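Local coordinates for computational Design of Enzyme (Synthetic construct, PDB 3TP4), which is a computationally designed enzyme intended to carry an activated serine in a catalytic triad, probably on a TIM-barrel scaffold of the glycosyl hydrolase family 26 type, at residues 177-182 with 284-289; 322-325 with 329-332. All blocks are in the same frame, centred on the assembly; numbering follows the deposited sequence.

Contact 1. Residues 177-182 with 284-289; sequences AGSWFW and GVSGGV. With ACY (acetic acid), chain C.
Ser179 and Ser286 meet through their hydroxyls, Ser179 OG to Ser286 OG at 2.9 Å. This hydrogen bond joins two loops that follow strands of the TIM barrel, one after strand 168-174 and one at the end of strand 282-285. Either hydroxyl could be the donor. The two backbones stay apart, with Ser179 CA 6.3 Å from Ser286 CA. Little surface is buried, about 59 Å², and both serines remain partly exposed. Ser286 OG is anti to its carbonyl carbon, beside the backbone N (chi1 -59°), which brings it to Ser179 OG.

An acetic acid molecule, probably from the crystallisation liquor, sits beside the Ser179 loop. Trp180 N gives a hydrogen bond to the acetic acid O at 2.7 Å. A weak second bond to the same oxygen comes from Phe181 N. The methyl carbon CH3 of the acetic acid lies 3.6 Å from Ser179 CB.

Strand 242-249 positions both serines. Both side chains touch Tyr248. The backbone of Ser179 bonds to Tyr248 and that of Ser286 to Asp249. Phe181 is buried, and its ring meets the Tyr248 ring edge-to-face. One face of the Phe181 ring carries Gly178 O, displaced toward the rim. A cis peptide bond precedes Gly178.

Ser286 is set by a type II beta turn from Val285 to Gly288. Gly287 takes the positive phi that this turn needs at its third position. The turn is closed by Gly288 N bonding to Val285 O at 2.8 Å.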
ATOM      1  N   ALA A 177     -12.731  -3.265  -4.842  1.00 34.74           N
ATOM      2  CA  ALA A 177     -14.149  -3.377  -4.471  1.00 47.22           C
ATOM      3  C   ALA A 177     -14.221  -3.785  -2.994  1.00 50.42           C
ATOM      4  O   ALA A 177     -13.218  -4.230  -2.457  1.00 69.78           O
ATOM      5  CB  ALA A 177     -14.829  -4.418  -5.345  1.00 44.84           C
ATOM      6  N   GLY A 178     -15.359  -3.631  -2.308  1.00 59.58           N
ATOM      7  CA  GLY A 178     -16.528  -2.886  -2.743  1.00 46.66           C
ATOM      8  C   GLY A 178     -16.626  -1.693  -1.810  1.00 46.52           C
ATOM      9  O   GLY A 178     -15.999  -0.674  -2.081  1.00 53.13           O
ATOM     10  N   SER A 179     -17.379  -1.811  -0.712  1.00 44.62           N
ATOM     11  CA  SER A 179     -17.433  -0.743   0.299  1.00 36.83           C
ATOM     12  C   SER A 179     -16.481  -0.978   1.474  1.00 41.25           C
ATOM     13  O   SER A 179     -16.127  -0.033   2.198  1.00 39.18           O
ATOM     14  CB  SER A 179     -18.857  -0.531   0.829  1.00 47.31           C
ATOM     15  OG  SER A 179     -19.520   0.502   0.114  1.00 50.42           O
ATOM     16  N   TRP A 180     -16.092  -2.237   1.680  1.00 32.48           N
ATOM     17  CA  TRP A 180     -15.161  -2.565   2.758  1.00 32.16           C
ATOM     18  C   TRP A 180     -13.808  -3.016   2.245  1.00 25.68           C
ATOM     19  O   TRP A 180     -12.861  -3.099   3.027  1.00 31.70           O
ATOM     20  CB  TRP A 180     -15.730  -3.627   3.707  1.00 28.61           C
ATOM     21  CG  TRP A 180     -17.062  -3.271   4.275  1.00 30.38           C
ATOM     22  CD1 TRP A 180     -18.269  -3.869   3.990  1.00 28.44           C
ATOM     23  CD2 TRP A 180     -17.342  -2.228   5.219  1.00 25.68           C
ATOM     24  NE1 TRP A 180     -19.271  -3.268   4.713  1.00 32.32           N
ATOM     25  CE2 TRP A 180     -18.734  -2.259   5.474  1.00 32.02           C
ATOM     26  CE3 TRP A 180     -16.552  -1.279   5.882  1.00 26.37           C
ATOM     27  CZ2 TRP A 180     -19.355  -1.370   6.362  1.00 32.75           C
ATOM     28  CZ3 TRP A 180     -17.167  -0.393   6.763  1.00 35.36           C
ATOM     29  CH2 TRP A 180     -18.557  -0.450   6.996  1.00 34.43           C
ATOM     30  N   PHE A 181     -13.728  -3.351   0.957  1.00 24.13           N
ATOM     31  CA  PHE A 181     -12.443  -3.558   0.286  1.00 24.15           C
ATOM     32  C   PHE A 181     -11.571  -4.693   0.848  1.00 28.47           C
ATOM     33  O   PHE A 181     -10.343  -4.566   0.872  1.00 27.99           O
ATOM     34  CB  PHE A 181     -11.613  -2.248   0.289  1.00 27.06           C
ATOM     35  CG  PHE A 181     -12.354  -1.036  -0.238  1.00 31.50           C
ATOM     36  CD1 PHE A 181     -12.338  -0.723  -1.588  1.00 34.52           C
ATOM     37  CD2 PHE A 181     -13.043  -0.197   0.626  1.00 29.85           C
ATOM     38  CE1 PHE A 181     -13.011   0.399  -2.068  1.00 32.18           C
ATOM     39  CE2 PHE A 181     -13.722   0.924   0.156  1.00 31.49           C
ATOM     40  CZ  PHE A 181     -13.704   1.224  -1.194  1.00 31.71           C
ATOM     41  N   TRP A 182     -12.164  -5.795   1.302  1.00 24.88           N
ATOM     42  CA  TRP A 182     -11.333  -6.930   1.697  1.00 23.75           C
ATOM     43  C   TRP A 182     -10.983  -7.714   0.441  1.00 23.40           C
ATOM     44  O   TRP A 182     -11.860  -8.011  -0.366  1.00 29.27           O
ATOM     45  CB  TRP A 182     -12.063  -7.887   2.648  1.00 22.49           C
ATOM     46  CG  TRP A 182     -12.514  -7.344   3.970  1.00 23.17           C
ATOM     47  CD1 TRP A 182     -12.846  -6.051   4.277  1.00 21.93           C
ATOM     48  CD2 TRP A 182     -12.709  -8.104   5.164  1.00 21.80           C
ATOM     49  NE1 TRP A 182     -13.238  -5.969   5.595  1.00 21.56           N
ATOM     50  CE2 TRP A 182     -13.159  -7.215   6.161  1.00 21.39           C
ATOM     51  CE3 TRP A 182     -12.547  -9.455   5.486  1.00 24.93           C
ATOM     52  CZ2 TRP A 182     -13.452  -7.635   7.462  1.00 21.05           C
ATOM     53  CZ3 TRP A 182     -12.828  -9.870   6.777  1.00 27.70           C
ATOM     54  CH2 TRP A 182     -13.279  -8.969   7.747  1.00 23.55           C
ATOM     55  N   GLY A 284     -14.802   7.644   1.607  1.00 26.15           N
ATOM     56  CA  GLY A 284     -15.694   8.281   0.649  1.00 25.19           C
ATOM     57  C   GLY A 284     -17.142   7.843   0.805  1.00 28.26           C
ATOM     58  O   GLY A 284     -17.438   6.925   1.567  1.00 27.77           O
ATOM     59  N   VAL A 285     -18.045   8.519   0.100  1.00 28.08           N
ATOM     60  CA  VAL A 285     -19.442   8.099   0.050  1.00 31.18           C
ATOM     61  C   VAL A 285     -19.566   6.882  -0.875  1.00 27.07           C
ATOM     62  O   VAL A 285     -19.105   6.921  -2.012  1.00 26.09           O
ATOM     63  CB  VAL A 285     -20.345   9.223  -0.485  1.00 36.13           C
ATOM     64  CG1 VAL A 285     -21.771   8.716  -0.686  1.00 31.33           C
ATOM     65  CG2 VAL A 285     -20.328  10.433   0.467  1.00 34.54           C
ATOM     66  N   SER A 286     -20.169   5.800  -0.389  1.00 25.12           N
ATOM     67  CA  SER A 286     -20.336   4.605  -1.227  1.00 31.38           C
ATOM     68  C   SER A 286     -21.079   4.972  -2.498  1.00 34.11           C
ATOM     69  O   SER A 286     -22.168   5.537  -2.441  1.00 37.42           O
ATOM     70  CB  SER A 286     -21.127   3.516  -0.497  1.00 29.25           C
ATOM     71  OG  SER A 286     -20.501   3.117   0.697  1.00 37.35           O
ATOM     72  N   GLY A 287     -20.483   4.654  -3.641  1.00 30.15           N
ATOM     73  CA  GLY A 287     -21.077   4.944  -4.928  1.00 35.90           C
ATOM     74  C   GLY A 287     -20.811   6.363  -5.390  1.00 37.76           C
ATOM     75  O   GLY A 287     -21.228   6.748  -6.479  1.00 34.59           O
ATOM     76  N   GLY A 288     -20.120   7.149  -4.569  1.00 31.32           N
ATOM     77  CA  GLY A 288     -19.791   8.507  -4.955  1.00 30.72           C
ATOM     78  C   GLY A 288     -20.911   9.475  -4.626  1.00 31.56           C
ATOM     79  O   GLY A 288     -21.917   9.086  -4.045  1.00 33.50           O
ATOM     80  N   VAL A 289     -20.731  10.737  -4.997  1.00 31.90           N
ATOM     81  CA  VAL A 289     -21.691  11.778  -4.669  1.00 33.73           C
ATOM     82  C   VAL A 289     -22.378  12.307  -5.923  1.00 38.93           C
ATOM     83  O   VAL A 289     -23.059  13.330  -5.882  1.00 34.28           O
ATOM     84  CB  VAL A 289     -21.008  12.955  -3.941  1.00 29.43           C
ATOM     85  CG1 VAL A 289     -20.352  12.462  -2.653  1.00 26.45           C
ATOM     86  CG2 VAL A 289     -19.981  13.611  -4.850  1.00 31.32           C
TER
HETATM   87  C   ACY C 476     -18.096  -5.080   0.888  1.00 54.80           C
HETATM   88  O   ACY C 476     -16.881  -4.709   0.958  1.00 41.15           O
HETATM   89  OXT ACY C 476     -18.416  -6.281   1.138  1.00 60.29           O
HETATM   90  CH3 ACY C 476     -19.178  -4.078   0.638  1.00 42.58           C

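Contact 2. Residues 322-325 with 329-332; sequences GENA and QHFV
Asn324 grips the backbone of Phe331 and Val332 with both ends of its amide. The contact lies in a loop that follows a strand of the parallel barrel, and the amide binds the loop's own backbone. OD1 accepts two N-H groups. Val332 N reaches Asn324 OD1 at 2.9 Å in an almost straight bond (171°), in the carbonyl plane and on a lone pair. Phe331 N is also 2.9 Å from Asn324 OD1 but comes from above that plane. On the other branch, Asn324 ND2 gives to Val332 O at 2.9 Å, on a lone pair of that carbonyl. These bonds fix the rotation of the amide. Its CG is roughly anti to the carbonyl carbon, beside the backbone N (chi1 -86°), which carries the amide over to His330 and Val332. The His330 CB packs against it, and the imidazole plane is steeply turned from the amide plane, by 77°. A leucine in place of Asn324 would probably leave the N-H groups of Phe331 and Val332 without this acceptor and Val332 O without this donor.

Phe331 closes the tight side. Its ring passes close to Gly322, and Glu323 O meets the ring edge, 3.3 Å from Phe331 CD1. A CB on Gly322 would clash with CD1.

The Ala325 and Gln329 end is looser. Ala325 N bonds only weakly to Gln329 O, at 3.1 Å. Gln329 is exposed. The CB of Glu323 is directed away from 329-332, and OE2 bonds to Ser42 OG.

Beyond the two segments, Asp55 OD2 accepts a second bond from Asn324 ND2, and Asp337 OD2 bonds to His330 NE2. Gly322 borders a probable Ser70-His37-Glu320 triad. In the chain, this loop connects strand 318-321 to helix 340-348, and Val332 packs on Phe34 and His36 of strand 32-37.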
ATOM      1  N   GLY A 322     -12.064   9.032  -3.686  1.00 26.20           N
ATOM      2  CA  GLY A 322     -11.939   8.443  -5.008  1.00 28.13           C
ATOM      3  C   GLY A 322     -11.886   9.379  -6.208  1.00 31.37           C
ATOM      4  O   GLY A 322     -12.069  10.596  -6.100  1.00 29.72           O
ATOM      5  N   GLU A 323     -11.662   8.784  -7.374  1.00 27.31           N
ATOM      6  CA  GLU A 323     -11.472   9.538  -8.609  1.00 26.99           C
ATOM      7  C   GLU A 323     -12.759  10.209  -9.114  1.00 25.47           C
ATOM      8  O   GLU A 323     -13.848   9.645  -9.024  1.00 31.58           O
ATOM      9  CB  GLU A 323     -10.904   8.603  -9.691  1.00 29.52           C
ATOM     10  CG  GLU A 323     -10.398   9.315 -10.943  1.00 41.04           C
ATOM     11  CD  GLU A 323      -9.546   8.399 -11.820  1.00 49.96           C
ATOM     12  OE1 GLU A 323      -9.734   7.167 -11.740  1.00 48.51           O
ATOM     13  OE2 GLU A 323      -8.685   8.906 -12.574  1.00 53.10           O
ATOM     14  N   ASN A 324     -12.628  11.413  -9.654  1.00 28.37           N
ATOM     15  CA  ASN A 324     -13.767  12.096 -10.259  1.00 29.18           C
ATOM     16  C   ASN A 324     -13.889  11.766 -11.762  1.00 28.62           C
ATOM     17  O   ASN A 324     -13.474  12.547 -12.606  1.00 30.24           O
ATOM     18  CB  ASN A 324     -13.652  13.605 -10.050  1.00 24.74           C
ATOM     19  CG  ASN A 324     -14.233  14.055  -8.717  1.00 27.53           C
ATOM     20  OD1 ASN A 324     -14.324  13.275  -7.775  1.00 28.80           O
ATOM     21  ND2 ASN A 324     -14.655  15.309  -8.648  1.00 25.99           N
ATOM     22  N   ALA A 325     -14.447  10.603 -12.078  1.00 32.59           N
ATOM     23  CA  ALA A 325     -14.464  10.125 -13.462  1.00 38.20           C
ATOM     24  C   ALA A 325     -15.484  10.869 -14.315  1.00 42.09           C
ATOM     25  O   ALA A 325     -15.139  11.437 -15.348  1.00 46.45           O
ATOM     26  CB  ALA A 325     -14.723   8.632 -13.506  1.00 39.52           C
ATOM     27  N   GLN A 329     -20.251   8.993 -11.713  1.00 35.31           N
ATOM     28  CA  GLN A 329     -19.341   8.469 -10.693  1.00 37.46           C
ATOM     29  C   GLN A 329     -18.213   9.442 -10.365  1.00 34.33           C
ATOM     30  O   GLN A 329     -17.243   9.576 -11.114  1.00 36.08           O
ATOM     31  CB  GLN A 329     -18.749   7.130 -11.130  1.00 45.76           C
ATOM     32  CG  GLN A 329     -17.993   6.426 -10.026  1.00 54.19           C
ATOM     33  CD  GLN A 329     -17.430   5.100 -10.469  1.00 64.77           C
ATOM     34  OE1 GLN A 329     -17.250   4.855 -11.661  1.00 56.96           O
ATOM     35  NE2 GLN A 329     -17.154   4.226  -9.508  1.00 74.35           N
ATOM     36  N   HIS A 330     -18.347  10.121  -9.236  1.00 32.54           N
ATOM     37  CA  HIS A 330     -17.285  10.991  -8.760  1.00 31.42           C
ATOM     38  C   HIS A 330     -17.401  11.144  -7.248  1.00 30.74           C
ATOM     39  O   HIS A 330     -18.476  10.947  -6.679  1.00 32.51           O
ATOM     40  CB  HIS A 330     -17.294  12.342  -9.495  1.00 28.39           C
ATOM     41  CG  HIS A 330     -18.528  13.163  -9.269  1.00 31.16           C
ATOM     42  ND1 HIS A 330     -19.706  12.948  -9.957  1.00 34.69           N
ATOM     43  CD2 HIS A 330     -18.752  14.233  -8.466  1.00 35.35           C
ATOM     44  CE1 HIS A 330     -20.606  13.838  -9.573  1.00 37.85           C
ATOM     45  NE2 HIS A 330     -20.054  14.630  -8.670  1.00 35.50           N
ATOM     46  N   PHE A 331     -16.292  11.462  -6.592  1.00 25.88           N
ATOM     47  CA  PHE A 331     -16.265  11.382  -5.135  1.00 28.36           C
ATOM     48  C   PHE A 331     -16.045  12.719  -4.441  1.00 25.47           C
ATOM     49  O   PHE A 331     -16.402  12.876  -3.276  1.00 26.63           O
ATOM     50  CB  PHE A 331     -15.249  10.329  -4.686  1.00 23.70           C
ATOM     51  CG  PHE A 331     -15.654   8.937  -5.062  1.00 27.53           C
ATOM     52  CD1 PHE A 331     -15.404   8.453  -6.339  1.00 29.42           C
ATOM     53  CD2 PHE A 331     -16.334   8.131  -4.162  1.00 34.38           C
ATOM     54  CE1 PHE A 331     -15.794   7.168  -6.698  1.00 36.10           C
ATOM     55  CE2 PHE A 331     -16.731   6.844  -4.519  1.00 30.54           C
ATOM     56  CZ  PHE A 331     -16.459   6.364  -5.781  1.00 32.81           C
ATOM     57  N   VAL A 332     -15.464  13.671  -5.164  1.00 24.55           N
ATOM     58  CA  VAL A 332     -15.419  15.062  -4.703  1.00 27.01           C
ATOM     59  C   VAL A 332     -16.564  15.838  -5.356  1.00 30.27           C
ATOM     60  O   VAL A 332     -16.634  15.918  -6.577  1.00 32.46           O
ATOM     61  CB  VAL A 332     -14.070  15.729  -5.044  1.00 24.40           C
ATOM     62  CG1 VAL A 332     -14.140  17.251  -4.828  1.00 27.09           C
ATOM     63  CG2 VAL A 332     -12.915  15.095  -4.219  1.00 26.77           C
TER

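Overall arrangement
Following the chain, strand 168-174 leads into 177-182, the first half of contact 1. The next 101 residues include strands 213-217 and 242-249 and helix 254-274. Contact 1 then closes this long loop at 284-289. Contact 2 opens later, after strand 318-321, and closes over only three intervening residues. The two are in series, so they neither nest nor cross. Their centres lie about 11 Å apart, and they touch directly. Val289 N is 2.8 Å from His330 O, probably a hydrogen bond, and Phe331 packs on the turn at Val285 and Gly288. Tyr248 of strand 242-249 meets residues of both, tying together loops from several barrel strands.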